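PDB 3LDU: putative methylase from Clostridium difficile, which probably methylates guanine bases of ribosomal RNA and holds GTP in its methyltransferase domain in this crystal. Local coordinates for residues 291-296 with 326-331; 303-308 with 336-341. All coordinates share one frame; numbering follows the deposited sequence.

Contact 1: residues 291-296 with 326-331. With GTP (guanosine-5'-triphosphate), chain B.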
loop_
_atom_site.group_PDB
_atom_site.type_symbol
_atom_site.label_atom_id
_atom_site.label_comp_id
_atom_site.label_asym_id
_atom_site.label_seq_id
_atom_site.Cartn_x
_atom_site.Cartn_y
_atom_site.Cartn_z
ATOM N N GLY A 291 3.508 -27.885 -2.589
ATOM C CA GLY A 291 2.927 -28.368 -3.828
ATOM C C GLY A 291 3.612 -27.726 -5.020
ATOM O O GLY A 291 4.261 -26.687 -4.889
ATOM N N ASP A 292 3.462 -28.359 -6.184
ATOM C CA ASP A 292 4.073 -27.924 -7.439
ATOM C C ASP A 292 2.980 -27.334 -8.346
ATOM O O ASP A 292 2.092 -28.054 -8.797
ATOM C CB ASP A 292 4.738 -29.162 -8.083
ATOM C CG ASP A 292 5.489 -28.862 -9.384
ATOM O OD1 ASP A 292 5.447 -27.723 -9.899
ATOM O OD2 ASP A 292 6.132 -29.811 -9.898
ATOM N N ALA A 293 3.040 -26.021 -8.595
ATOM C CA ALA A 293 2.057 -25.314 -9.424
ATOM C C ALA A 293 1.875 -25.922 -10.820
ATOM O O ALA A 293 0.789 -25.832 -11.393
ATOM C CB ALA A 293 2.449 -23.844 -9.563
ATOM N N THR A 294 2.948 -26.489 -11.370
ATOM C CA THR A 294 2.892 -27.088 -12.714
ATOM C C THR A 294 2.057 -28.364 -12.750
ATOM O O THR A 294 1.726 -28.868 -13.826
ATOM C CB THR A 294 4.298 -27.370 -13.314
ATOM O OG1 THR A 294 4.947 -28.407 -12.579
ATOM C CG2 THR A 294 5.160 -26.099 -13.295
ATOM N N GLN A 295 1.719 -28.882 -11.577
ATOM C CA GLN A 295 0.878 -30.063 -11.482
ATOM C C GLN A 295 -0.479 -29.705 -10.916
ATOM O O GLN A 295 -1.259 -30.598 -10.571
ATOM C CB GLN A 295 1.531 -31.119 -10.593
ATOM C CG GLN A 295 2.962 -31.407 -10.974
ATOM C CD GLN A 295 3.061 -31.953 -12.367
ATOM O OE1 GLN A 295 2.473 -32.992 -12.671
ATOM N NE2 GLN A 295 3.801 -31.260 -13.233
ATOM N N PHE A 296 -0.761 -28.412 -10.784
ATOM C CA PHE A 296 -2.026 -28.029 -10.172
ATOM C C PHE A 296 -3.206 -28.517 -11.019
ATOM O O PHE A 296 -3.225 -28.357 -12.241
ATOM C CB PHE A 296 -2.128 -26.515 -9.887
ATOM C CG PHE A 296 -3.446 -26.121 -9.287
ATOM C CD1 PHE A 296 -3.732 -26.421 -7.962
ATOM C CD2 PHE A 296 -4.427 -25.505 -10.064
ATOM C CE1 PHE A 296 -4.955 -26.089 -7.402
ATOM C CE2 PHE A 296 -5.653 -25.167 -9.512
ATOM C CZ PHE A 296 -5.915 -25.461 -8.173
ATOM N N LYS A 326 5.666 -21.864 -19.483
ATOM C CA LYS A 326 5.019 -22.776 -20.423
ATOM C C LYS A 326 4.225 -23.840 -19.668
ATOM O O LYS A 326 3.066 -24.125 -19.973
ATOM C CB LYS A 326 6.070 -23.455 -21.308
ATOM C CG LYS A 326 5.503 -24.396 -22.339
ATOM C CD LYS A 326 6.633 -25.165 -23.025
ATOM C CE LYS A 326 7.675 -24.218 -23.612
ATOM N NZ LYS A 326 7.123 -23.449 -24.763
ATOM N N GLU A 327 4.860 -24.412 -18.660
ATOM C CA GLU A 327 4.204 -25.438 -17.856
ATOM C C GLU A 327 2.980 -24.912 -17.100
ATOM O O GLU A 327 1.956 -25.597 -17.021
ATOM C CB GLU A 327 5.217 -26.123 -16.947
ATOM C CG GLU A 327 6.224 -26.938 -17.774
ATOM C CD GLU A 327 7.358 -27.529 -16.953
ATOM O OE1 GLU A 327 7.264 -27.546 -15.714
ATOM O OE2 GLU A 327 8.348 -27.990 -17.560
ATOM N N LEU A 328 3.072 -23.693 -16.567
ATOM C CA LEU A 328 1.906 -23.058 -15.964
ATOM C C LEU A 328 0.758 -22.867 -16.957
ATOM O O LEU A 328 -0.407 -23.118 -16.633
ATOM C CB LEU A 328 2.270 -21.697 -15.354
ATOM C CG LEU A 328 3.274 -21.734 -14.202
ATOM C CD1 LEU A 328 3.660 -20.312 -13.812
ATOM C CD2 LEU A 328 2.733 -22.499 -12.983
ATOM N N GLY A 329 1.078 -22.382 -18.154
ATOM C CA GLY A 329 0.063 -22.188 -19.173
ATOM C C GLY A 329 -0.670 -23.489 -19.460
ATOM O O GLY A 329 -1.902 -23.519 -19.506
ATOM N N TYR A 330 0.090 -24.566 -19.639
ATOM C CA TYR A 330 -0.506 -25.878 -19.899
ATOM C C TYR A 330 -1.463 -26.275 -18.777
ATOM O O TYR A 330 -2.610 -26.633 -19.041
ATOM C CB TYR A 330 0.586 -26.931 -20.105
ATOM C CG TYR A 330 0.095 -28.351 -20.305
ATOM C CD1 TYR A 330 -0.487 -28.748 -21.506
ATOM C CD2 TYR A 330 0.249 -29.308 -19.306
ATOM C CE1 TYR A 330 -0.921 -30.052 -21.694
ATOM C CE2 TYR A 330 -0.180 -30.616 -19.488
ATOM C CZ TYR A 330 -0.765 -30.981 -20.680
ATOM O OH TYR A 330 -1.194 -32.281 -20.858
ATOM N N ALA A 331 -1.000 -26.184 -17.527
ATOM C CA ALA A 331 -1.814 -26.586 -16.376
ATOM C C ALA A 331 -3.056 -25.714 -16.217
ATOM O O ALA A 331 -4.154 -26.212 -15.976
ATOM C CB ALA A 331 -0.992 -26.560 -15.083
HETATM P PG GTP B . 4.979 -13.550 -1.559
HETATM O O1G GTP B . 3.626 -14.218 -1.679
HETATM O O2G GTP B . 4.764 -12.089 -1.271
HETATM O O3G GTP B . 5.773 -14.126 -0.409
HETATM O O3B GTP B . 5.770 -13.751 -2.958
HETATM P PB GTP B . 7.027 -14.763 -3.039
HETATM O O1B GTP B . 8.288 -13.940 -2.933
HETATM O O2B GTP B . 6.993 -15.765 -1.917
HETATM O O3A GTP B . 7.033 -15.519 -4.467
HETATM P PA GTP B . 8.468 -15.598 -5.217
HETATM O O1A GTP B . 9.511 -16.024 -4.205
HETATM O O2A GTP B . 8.840 -14.259 -5.808
HETATM O "O5'" GTP B . 8.390 -16.744 -6.337
HETATM C "C5'" GTP B . 7.224 -17.506 -6.355
HETATM C "C4'" GTP B . 7.429 -18.708 -5.442
HETATM O "O4'" GTP B . 7.200 -19.830 -6.248
HETATM C "C3'" GTP B . 8.823 -18.906 -4.841
HETATM O "O3'" GTP B . 8.685 -18.928 -3.437
HETATM C "C2'" GTP B . 9.303 -20.273 -5.321
HETATM O "O2'" GTP B . 9.766 -21.099 -4.270
HETATM C "C1'" GTP B . 8.023 -20.888 -5.830
HETATM N N9 GTP B . 8.150 -21.794 -6.979
HETATM C C8 GTP B . 9.071 -21.856 -7.990
HETATM N N7 GTP B . 8.705 -22.878 -8.810
HETATM C C5 GTP B . 7.578 -23.456 -8.319
HETATM C C6 GTP B . 6.789 -24.518 -8.747
HETATM O O6 GTP B . 7.068 -25.157 -9.774
HETATM N N1 GTP B . 5.679 -24.848 -7.998
HETATM C C2 GTP B . 5.352 -24.146 -6.852
HETATM N N2 GTP B . 4.268 -24.494 -6.178
HETATM N N3 GTP B . 6.140 -23.087 -6.409
HETATM C C4 GTP B . 7.225 -22.769 -7.160
HETATM O O HOH W 1 2.010 -28.299 -16.499
HETATM O O HOH W 2 -4.552 -28.627 -14.623
#

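Contact 2: residues 303-308 with 336-341. With GTP (guanosine-5'-triphosphate), chain B.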
loop_
_atom_site.group_PDB
_atom_site.type_symbol
_atom_site.label_atom_id
_atom_site.label_comp_id
_atom_site.label_asym_id
_atom_site.label_seq_id
_atom_site.Cartn_x
_atom_site.Cartn_y
_atom_site.Cartn_z
ATOM N N GLY A 303 -12.934 -21.170 -10.654
ATOM C CA GLY A 303 -12.015 -20.732 -9.617
ATOM C C GLY A 303 -11.135 -19.574 -10.071
ATOM O O GLY A 303 -11.160 -19.156 -11.235
ATOM N N PHE A 304 -10.345 -19.056 -9.140
ATOM C CA PHE A 304 -9.423 -17.965 -9.422
ATOM C C PHE A 304 -8.011 -18.362 -9.033
ATOM O O PHE A 304 -7.816 -19.015 -8.015
ATOM C CB PHE A 304 -9.803 -16.727 -8.605
ATOM C CG PHE A 304 -11.067 -16.071 -9.049
ATOM C CD1 PHE A 304 -11.036 -15.028 -9.951
ATOM C CD2 PHE A 304 -12.291 -16.493 -8.554
ATOM C CE1 PHE A 304 -12.200 -14.423 -10.358
ATOM C CE2 PHE A 304 -13.457 -15.893 -8.960
ATOM C CZ PHE A 304 -13.413 -14.857 -9.864
ATOM N N ILE A 305 -7.033 -17.949 -9.835
ATOM C CA ILE A 305 -5.626 -18.025 -9.452
ATOM C C ILE A 305 -5.056 -16.609 -9.480
ATOM O O ILE A 305 -5.256 -15.877 -10.459
ATOM C CB ILE A 305 -4.816 -18.920 -10.398
ATOM C CG1 ILE A 305 -5.115 -20.392 -10.104
ATOM C CG2 ILE A 305 -3.317 -18.648 -10.231
ATOM C CD1 ILE A 305 -4.830 -21.345 -11.293
ATOM N N ILE A 306 -4.406 -16.199 -8.390
ATOM C CA ILE A 306 -3.690 -14.923 -8.372
ATOM C C ILE A 306 -2.329 -15.246 -7.820
ATOM O O ILE A 306 -2.223 -15.825 -6.728
ATOM C CB ILE A 306 -4.381 -13.883 -7.461
ATOM C CG1 ILE A 306 -5.821 -13.638 -7.925
ATOM C CG2 ILE A 306 -3.611 -12.560 -7.481
ATOM C CD1 ILE A 306 -6.620 -12.758 -6.955
ATOM N N THR A 307 -1.279 -14.918 -8.563
ATOM C CA THR A 307 0.038 -15.398 -8.170
ATOM C C THR A 307 1.197 -14.536 -8.668
ATOM O O THR A 307 1.068 -13.796 -9.647
ATOM C CB THR A 307 0.246 -16.868 -8.662
ATOM O OG1 THR A 307 1.400 -17.428 -8.038
ATOM C CG2 THR A 307 0.386 -16.916 -10.189
ATOM N N ASN A 308 2.332 -14.676 -7.979
ATOM C CA ASN A 308 3.541 -13.897 -8.217
ATOM C C ASN A 308 4.696 -14.888 -8.445
ATOM O O ASN A 308 5.389 -15.282 -7.502
ATOM C CB ASN A 308 3.746 -12.995 -6.972
ATOM C CG ASN A 308 5.056 -12.236 -6.963
ATOM O OD1 ASN A 308 5.735 -12.164 -5.926
ATOM N ND2 ASN A 308 5.393 -11.618 -8.069
ATOM N N LYS A 336 -11.270 -25.923 -15.578
ATOM C CA LYS A 336 -12.583 -25.716 -16.167
ATOM C C LYS A 336 -13.093 -24.314 -15.890
ATOM O O LYS A 336 -13.599 -24.047 -14.810
ATOM C CB LYS A 336 -13.582 -26.749 -15.637
ATOM C CG LYS A 336 -14.968 -26.635 -16.254
ATOM C CD LYS A 336 -14.888 -26.639 -17.775
ATOM C CE LYS A 336 -16.268 -26.571 -18.411
ATOM N NZ LYS A 336 -16.180 -26.429 -19.890
ATOM N N ASN A 337 -12.962 -23.428 -16.873
ATOM C CA ASN A 337 -13.509 -22.084 -16.771
ATOM C C ASN A 337 -12.933 -21.303 -15.590
ATOM O O ASN A 337 -13.663 -20.591 -14.902
ATOM C CB ASN A 337 -15.031 -22.145 -16.635
ATOM C CG ASN A 337 -15.715 -22.501 -17.932
ATOM O OD1 ASN A 337 -15.375 -21.974 -18.985
ATOM N ND2 ASN A 337 -16.689 -23.401 -17.862
ATOM N N TRP A 338 -11.638 -21.448 -15.335
ATOM C CA TRP A 338 -11.005 -20.640 -14.291
ATOM C C TRP A 338 -10.526 -19.296 -14.852
ATOM O O TRP A 338 -10.421 -19.120 -16.066
ATOM C CB TRP A 338 -9.816 -21.386 -13.661
ATOM C CG TRP A 338 -10.196 -22.424 -12.629
ATOM C CD1 TRP A 338 -11.098 -23.441 -12.784
ATOM C CD2 TRP A 338 -9.659 -22.559 -11.303
ATOM N NE1 TRP A 338 -11.166 -24.192 -11.629
ATOM C CE2 TRP A 338 -10.298 -23.671 -10.704
ATOM C CE3 TRP A 338 -8.718 -21.840 -10.551
ATOM C CZ2 TRP A 338 -10.016 -24.084 -9.399
ATOM C CZ3 TRP A 338 -8.434 -22.259 -9.258
ATOM C CH2 TRP A 338 -9.087 -23.370 -8.693
ATOM N N SER A 339 -10.235 -18.367 -13.945
ATOM C CA SER A 339 -9.641 -17.070 -14.263
ATOM C C SER A 339 -8.276 -17.058 -13.586
ATOM O O SER A 339 -8.163 -17.495 -12.449
ATOM C CB SER A 339 -10.471 -15.934 -13.649
ATOM O OG SER A 339 -11.755 -15.822 -14.245
ATOM N N TYR A 340 -7.241 -16.564 -14.257
ATOM C CA TYR A 340 -5.930 -16.527 -13.617
ATOM C C TYR A 340 -5.222 -15.201 -13.877
ATOM O O TYR A 340 -5.403 -14.588 -14.932
ATOM C CB TYR A 340 -5.059 -17.730 -14.013
ATOM C CG TYR A 340 -5.338 -18.316 -15.390
ATOM C CD1 TYR A 340 -4.645 -17.875 -16.507
ATOM C CD2 TYR A 340 -6.264 -19.338 -15.557
ATOM C CE1 TYR A 340 -4.881 -18.410 -17.764
ATOM C CE2 TYR A 340 -6.516 -19.884 -16.830
ATOM C CZ TYR A 340 -5.813 -19.411 -17.924
ATOM O OH TYR A 340 -6.033 -19.930 -19.195
ATOM N N TYR A 341 -4.424 -14.775 -12.905
ATOM C CA TYR A 341 -3.796 -13.457 -12.923
ATOM C C TYR A 341 -2.376 -13.634 -12.417
ATOM O O TYR A 341 -2.166 -14.231 -11.364
ATOM C CB TYR A 341 -4.569 -12.509 -12.001
ATOM C CG TYR A 341 -6.033 -12.370 -12.379
ATOM C CD1 TYR A 341 -6.467 -11.324 -13.190
ATOM C CD2 TYR A 341 -6.980 -13.310 -11.951
ATOM C CE1 TYR A 341 -7.810 -11.190 -13.545
ATOM C CE2 TYR A 341 -8.325 -13.191 -12.316
ATOM C CZ TYR A 341 -8.729 -12.126 -13.106
ATOM O OH TYR A 341 -10.059 -11.990 -13.484
HETATM P PG GTP B . 4.979 -13.550 -1.559
HETATM O O1G GTP B . 3.626 -14.218 -1.679
HETATM O O2G GTP B . 4.764 -12.089 -1.271
HETATM O O3G GTP B . 5.773 -14.126 -0.409
HETATM O O3B GTP B . 5.770 -13.751 -2.958
HETATM P PB GTP B . 7.027 -14.763 -3.039
HETATM O O1B GTP B . 8.288 -13.940 -2.933
HETATM O O2B GTP B . 6.993 -15.765 -1.917
HETATM O O3A GTP B . 7.033 -15.519 -4.467
HETATM P PA GTP B . 8.468 -15.598 -5.217
HETATM O O1A GTP B . 9.511 -16.024 -4.205
HETATM O O2A GTP B . 8.840 -14.259 -5.808
HETATM O "O5'" GTP B . 8.390 -16.744 -6.337
HETATM C "C5'" GTP B . 7.224 -17.506 -6.355
HETATM C "C4'" GTP B . 7.429 -18.708 -5.442
HETATM O "O4'" GTP B . 7.200 -19.830 -6.248
HETATM C "C3'" GTP B . 8.823 -18.906 -4.841
HETATM O "O3'" GTP B . 8.685 -18.928 -3.437
HETATM C "C2'" GTP B . 9.303 -20.273 -5.321
HETATM O "O2'" GTP B . 9.766 -21.099 -4.270
HETATM C "C1'" GTP B . 8.023 -20.888 -5.830
HETATM N N9 GTP B . 8.150 -21.794 -6.979
HETATM C C8 GTP B . 9.071 -21.856 -7.990
HETATM N N7 GTP B . 8.705 -22.878 -8.810
HETATM C C5 GTP B . 7.578 -23.456 -8.319
HETATM C C6 GTP B . 6.789 -24.518 -8.747
HETATM O O6 GTP B . 7.068 -25.157 -9.774
HETATM N N1 GTP B . 5.679 -24.848 -7.998
HETATM C C2 GTP B . 5.352 -24.146 -6.852
HETATM N N2 GTP B . 4.268 -24.494 -6.178
HETATM N N3 GTP B . 6.140 -23.087 -6.409
HETATM C C4 GTP B . 7.225 -22.769 -7.160
HETATM O O HOH W 3 -13.154 -17.632 -12.666
#

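Contact 1: residues 291-296 with 326-331
Thr294 leans its methyl CG2 against Glu327, the two side chains slanting past each other: CG2 lies 3.5 Å from Glu327 OE1 and also touches CB. The threonine methyl stands beside its own backbone N, while OG1 sits between N and the carbonyl carbon (chi1 68°), turned back to Asp292 rather than to the helix. There Thr294 OG1 and Thr294 N both donate to Asp292 OD1 from the same face of the carboxylate, at 2.8 and 3.2 Å; the backbone bond makes an Asx turn, which the hydroxyl reinforces. Gln295 NE2 in turn donates to Thr294 OG1. Glu327 OE2 is bonded to Gln323, one helical turn earlier. Next along, Ala293 CB meets the CD2 branch of Leu328 at 3.7 Å, and Ala331 CB faces the carbonyls of Thr294 and Phe296. No direct hydrogen bond joins the segments. Two waters do so instead, one donating to Thr294 O and Glu327 O, the other to Phe296 O and Ala331 O. Asp292 OD1 is nearer to guanine O6 (3.0 Å) than to N1, making its weak N1 bond doubtful. A loop following strand 286-290 and carrying an acidic residue is consistent with the nucleoside-base pocket of Rossmann-like methyltransferases, here occupied by GTP.

Contact 2: residues 303-308 with 336-341
The indole of Trp338 lies flat against Gly303: Gly303 CA stands over the centre of the six-membered ring, 3.5 Å from its centroid and 14° off the ring normal, a CH-pi contact in which a glycine lets the ring reach the backbone. Lys336 C lies at the edge of the same indole, and NE1 is bonded to the carbonyl of Asp300. Ile305 crosses the tryptophan at about a right angle, CG1 being 3.9 Å from CZ3. On the other face of the sheet the Phe304 and Tyr341 side chains lie side by side, pointing the same way. Phe304 CD1 and Tyr341 CE2 meet at 4.0 Å, each at the edge of the other's ring, and Ile305 O lies in the plane of the tyrosine ring at its edge. A water sits over the centre of one face of Phe304; it donates to Gly303 O and is hydrogen-bonded to Ser339 OG, which also bonds Gly377 N, while Trp193 meets Phe304 edge-to-face.

These side chains hang on neighbouring parallel strands of the Rossmann-like methyltransferase sheet, joined through helix 315-333 as a beta-alpha-beta crossover. Ser339 N donates to Gly303 O, Ile305 N to Ser339 O (2.9 Å), Tyr341 N to Ile305 O (2.8 Å) and Thr307 N to Tyr341 O. The first is nearly straight at hydrogen (168°), whereas the donor of the third is tilted from the carbonyl plane of Ile305. Ile305 CB and Tyr340 CB pack at 3.8 Å on the face that Phe332 of the helix covers. With OG1 anti to the backbone N (chi1 -168°), the Thr307 hydroxyl is carried to Asp201 of strand 199-201, to which it is hydrogen-bonded. Asn308 then opens the Asn-Pro-Pro-Tyr sequence ending at Tyr311, a signature known from amino-methyltransferases, and its carbonyl O comes 3.1 Å from GTP C5'.

How the contacts relate
The segments alternate along the chain, 291-296, 303-308, 326-331 and 336-341, so the two contacts interlock within the methyltransferase domain, their centres about 12 Å apart. Helix 315-333 supplies one side of contact 1 and connects the two strands of contact 2. The contacts touch where the Phe296 ring reaches Trp338, CZ to CH2 at 3.8 Å, and approaches Ile305 CD1. In the sheet, strand 286-290, which leads into contact 1, is an outermost strand, while 304-307 and 339-344 are inner ones. Both contacts border GTP: 291-296 lies by the guanine, and Asn308, just past strand 304-307, by the ribose C5', so one nucleotide site spans both.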